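Local coordinates for acyl-CoA Binding Protein (PDB 3FP5) that probably binds long-chain acyl-CoA esters inside the cell, as a small all-helical lipid-binding protein of the acyl-CoA binding protein family, at residues Phe38-Val43 and Asp63-Val68. Residues are numbered along the deposited sequence; the frame is centred on the assembly and turned at random.
Sequences FKQATV and DAWKSV
The C-terminal ends of helices 28-42 and 56-66 come together with the CA atoms of K39 and W65 6.8 Å apart, and the W65 indole bridges from one to the other. At W65 chi1 is -170°, which swings the indole off its own helix and sets one face against K39, with an edge against V43 and Q40. K39 CB sits 3.4 Å from the centroid of the five-membered ring, a CH-pi contact, and the side chain bends back at chi2 and chi3 until CE is 3.6 Å from W65 CZ3. V43 meets the benzo edge near the ring plane, CG1 to W65 CZ2 3.7 Å. Both helices belong to the helical bundle of the acyl-CoA binding protein fold, and this contact joins them next to the loop that follows the first. The indole N-H goes chiefly to the carbonyl of G44; to Q40 OE1 it makes only a weak, bent bond (NE1 to OE1 3.3 Å, 126°). A water donates to both Q40 OE1 and W65 O and so bridges the two helices. The buried Q40 amide, tilted 70° from the indole, directs NE2 to T71 O and D45 OD1. Q40 and V68 run antiparallel past one another, Q40 CB 3.9 Å from V68 CG2 and Q40 CD 3.4 Å from V68 O, an oxygen that accepts from T71 OG1.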
ATOM      1  N   PHE A  38       0.606  -4.040   2.504  1.00 12.10           N
ATOM      2  CA  PHE A  38      -0.240  -5.028   1.859  1.00 10.49           C
ATOM      3  C   PHE A  38       0.025  -6.431   2.421  1.00 10.54           C
ATOM      4  O   PHE A  38      -0.907  -7.137   2.789  1.00 10.86           O
ATOM      5  CB  PHE A  38      -0.075  -5.027   0.340  1.00 11.10           C
ATOM      6  CG  PHE A  38      -0.836  -6.136  -0.328  1.00 11.21           C
ATOM      7  CD1 PHE A  38      -2.194  -6.002  -0.593  1.00 12.96           C
ATOM      8  CD2 PHE A  38      -0.203  -7.327  -0.663  1.00 14.69           C
ATOM      9  CE1 PHE A  38      -2.902  -7.029  -1.200  1.00 15.72           C
ATOM     10  CE2 PHE A  38      -0.905  -8.359  -1.264  1.00 17.79           C
ATOM     11  CZ  PHE A  38      -2.254  -8.217  -1.534  1.00 15.27           C
ATOM     12  N   LYS A  39       1.295  -6.826   2.481  1.00 12.42           N
ATOM     13  CA  LYS A  39       1.641  -8.124   3.044  1.00 15.34           C
ATOM     14  C   LYS A  39       1.238  -8.202   4.513  1.00 12.23           C
ATOM     15  O   LYS A  39       0.628  -9.176   4.945  1.00 12.87           O
ATOM     16  CB  LYS A  39       3.133  -8.403   2.870  1.00 12.66           C
ATOM     17  CG  LYS A  39       3.564  -8.377   1.427  1.00 12.43           C
ATOM     18  CD  LYS A  39       2.853  -9.466   0.633  1.00 14.26           C
ATOM     19  CE  LYS A  39       3.306 -10.845   1.072  1.00 18.84           C
ATOM     20  NZ  LYS A  39       2.874 -11.887   0.085  1.00 22.55           N
ATOM     21  N   GLN A  40       1.554  -7.158   5.271  1.00 10.36           N
ATOM     22  CA  GLN A  40       1.275  -7.157   6.709  1.00 11.14           C
ATOM     23  C   GLN A  40      -0.233  -7.230   6.994  1.00 13.33           C
ATOM     24  O   GLN A  40      -0.668  -7.800   8.005  1.00 15.45           O
ATOM     25  CB  GLN A  40       1.897  -5.924   7.364  1.00 11.85           C
ATOM     26  CG  GLN A  40       1.963  -5.987   8.892  1.00 11.25           C
ATOM     27  CD  GLN A  40       2.931  -7.051   9.419  1.00 11.05           C
ATOM     28  OE1 GLN A  40       3.833  -7.487   8.696  1.00 11.26           O
ATOM     29  NE2 GLN A  40       2.747  -7.470  10.665  1.00 12.69           N
ATOM     30  N   ALA A  41      -1.030  -6.651   6.095  1.00  9.51           N
ATOM     31  CA  ALA A  41      -2.487  -6.616   6.273  1.00 13.59           C
ATOM     32  C   ALA A  41      -3.164  -7.930   5.905  1.00 14.36           C
ATOM     33  O   ALA A  41      -4.267  -8.219   6.368  1.00 17.41           O
ATOM     34  CB  ALA A  41      -3.105  -5.473   5.445  1.00 12.73           C
ATOM     35  N   THR A  42      -2.515  -8.709   5.048  1.00 13.59           N
ATOM     36  CA  THR A  42      -3.141  -9.899   4.505  1.00 15.32           C
ATOM     37  C   THR A  42      -2.499 -11.165   5.065  1.00 18.33           C
ATOM     38  O   THR A  42      -3.177 -11.990   5.674  1.00 30.65           O
ATOM     39  CB  THR A  42      -3.101  -9.889   2.958  1.00 17.15           C
ATOM     40  OG1 THR A  42      -1.750  -9.707   2.508  1.00 18.30           O
ATOM     41  CG2 THR A  42      -3.978  -8.750   2.419  1.00 16.77           C
ATOM     42  N   VAL A  43      -1.189 -11.296   4.881  1.00 13.26           N
ATOM     43  CA  VAL A  43      -0.444 -12.449   5.391  1.00 15.63           C
ATOM     44  C   VAL A  43      -0.087 -12.297   6.875  1.00 18.56           C
ATOM     45  O   VAL A  43      -0.086 -13.267   7.635  1.00 20.51           O
ATOM     46  CB  VAL A  43       0.845 -12.682   4.576  1.00 17.83           C
ATOM     47  CG1 VAL A  43       1.645 -13.849   5.150  1.00 19.31           C
ATOM     48  CG2 VAL A  43       0.502 -12.932   3.095  1.00 17.83           C
ATOM     49  N   ASP A  63      12.839  -6.809   2.881  1.00 14.26           N
ATOM     50  CA  ASP A  63      13.293  -5.862   3.902  1.00 13.83           C
ATOM     51  C   ASP A  63      12.155  -4.946   4.366  1.00 13.97           C
ATOM     52  O   ASP A  63      11.987  -4.721   5.569  1.00 16.75           O
ATOM     53  CB  ASP A  63      14.457  -5.027   3.365  1.00 17.90           C
ATOM     54  CG  ASP A  63      15.742  -5.828   3.262  1.00 19.67           C
ATOM     55  OD1 ASP A  63      15.805  -6.927   3.848  1.00 17.44           O
ATOM     56  OD2 ASP A  63      16.681  -5.360   2.581  1.00 23.00           O
ATOM     57  N   ALA A  64      11.380  -4.434   3.417  1.00 12.58           N
ATOM     58  CA  ALA A  64      10.248  -3.562   3.754  1.00 16.95           C
ATOM     59  C   ALA A  64       9.228  -4.288   4.624  1.00 14.48           C
ATOM     60  O   ALA A  64       8.826  -3.789   5.677  1.00 11.80           O
ATOM     61  CB  ALA A  64       9.581  -3.024   2.496  1.00 15.90           C
ATOM     62  N   TRP A  65       8.823  -5.474   4.181  1.00 12.89           N
ATOM     63  CA  TRP A  65       7.903  -6.308   4.940  1.00 11.24           C
ATOM     64  C   TRP A  65       8.442  -6.618   6.345  1.00 12.01           C
ATOM     65  O   TRP A  65       7.725  -6.462   7.340  1.00 12.48           O
ATOM     66  CB  TRP A  65       7.601  -7.595   4.158  1.00 10.90           C
ATOM     67  CG  TRP A  65       6.492  -8.416   4.724  1.00  9.10           C
ATOM     68  CD1 TRP A  65       5.613  -8.055   5.705  1.00 12.00           C
ATOM     69  CD2 TRP A  65       6.126  -9.740   4.328  1.00 12.88           C
ATOM     70  NE1 TRP A  65       4.724  -9.082   5.948  1.00 11.96           N
ATOM     71  CE2 TRP A  65       5.021 -10.128   5.116  1.00 12.23           C
ATOM     72  CE3 TRP A  65       6.628 -10.640   3.386  1.00 13.60           C
ATOM     73  CZ2 TRP A  65       4.406 -11.375   4.983  1.00 13.27           C
ATOM     74  CZ3 TRP A  65       6.015 -11.880   3.259  1.00 14.32           C
ATOM     75  CH2 TRP A  65       4.921 -12.236   4.053  1.00 13.29           C
ATOM     76  N   LYS A  66       9.703  -7.043   6.431  1.00 12.08           N
ATOM     77  CA  LYS A  66      10.325  -7.350   7.717  1.00 13.21           C
ATOM     78  C   LYS A  66      10.267  -6.129   8.642  1.00 13.37           C
ATOM     79  O   LYS A  66      10.043  -6.263   9.844  1.00 14.28           O
ATOM     80  CB  LYS A  66      11.777  -7.825   7.512  1.00 11.68           C
ATOM     81  CG  LYS A  66      12.569  -8.017   8.809  1.00 14.95           C
ATOM     82  CD  LYS A  66      12.022  -9.168   9.634  1.00 18.43           C
ATOM     83  CE  LYS A  66      12.954  -9.534  10.792  1.00 19.67           C
ATOM     84  NZ  LYS A  66      12.503 -10.802  11.406  1.00 20.56           N
ATOM     85  N   SER A  67      10.416  -4.938   8.070  1.00 12.22           N
ATOM     86  CA  SER A  67      10.466  -3.710   8.871  1.00 14.90           C
ATOM     87  C   SER A  67       9.154  -3.370   9.591  1.00 14.12           C
ATOM     88  O   SER A  67       9.140  -2.539  10.505  1.00 20.15           O
ATOM     89  CB  SER A  67      10.944  -2.523   8.028  1.00 13.34           C
ATOM     90  OG  SER A  67       9.913  -2.018   7.196  1.00 13.79           O
ATOM     91  N   VAL A  68       8.057  -4.001   9.185  1.00 12.55           N
ATOM     92  CA  VAL A  68       6.779  -3.768   9.852  1.00 12.34           C
ATOM     93  C   VAL A  68       6.291  -4.981  10.643  1.00 12.53           C
ATOM     94  O   VAL A  68       5.119  -5.066  11.022  1.00 11.96           O
ATOM     95  CB  VAL A  68       5.687  -3.233   8.894  1.00 13.07           C
ATOM     96  CG1 VAL A  68       6.100  -1.880   8.356  1.00 15.08           C
ATOM     97  CG2 VAL A  68       5.409  -4.217   7.744  1.00 11.56           C
TER
HETATM   98  O   HOH W   1       6.488  -8.494   8.886  1.00 12.44           O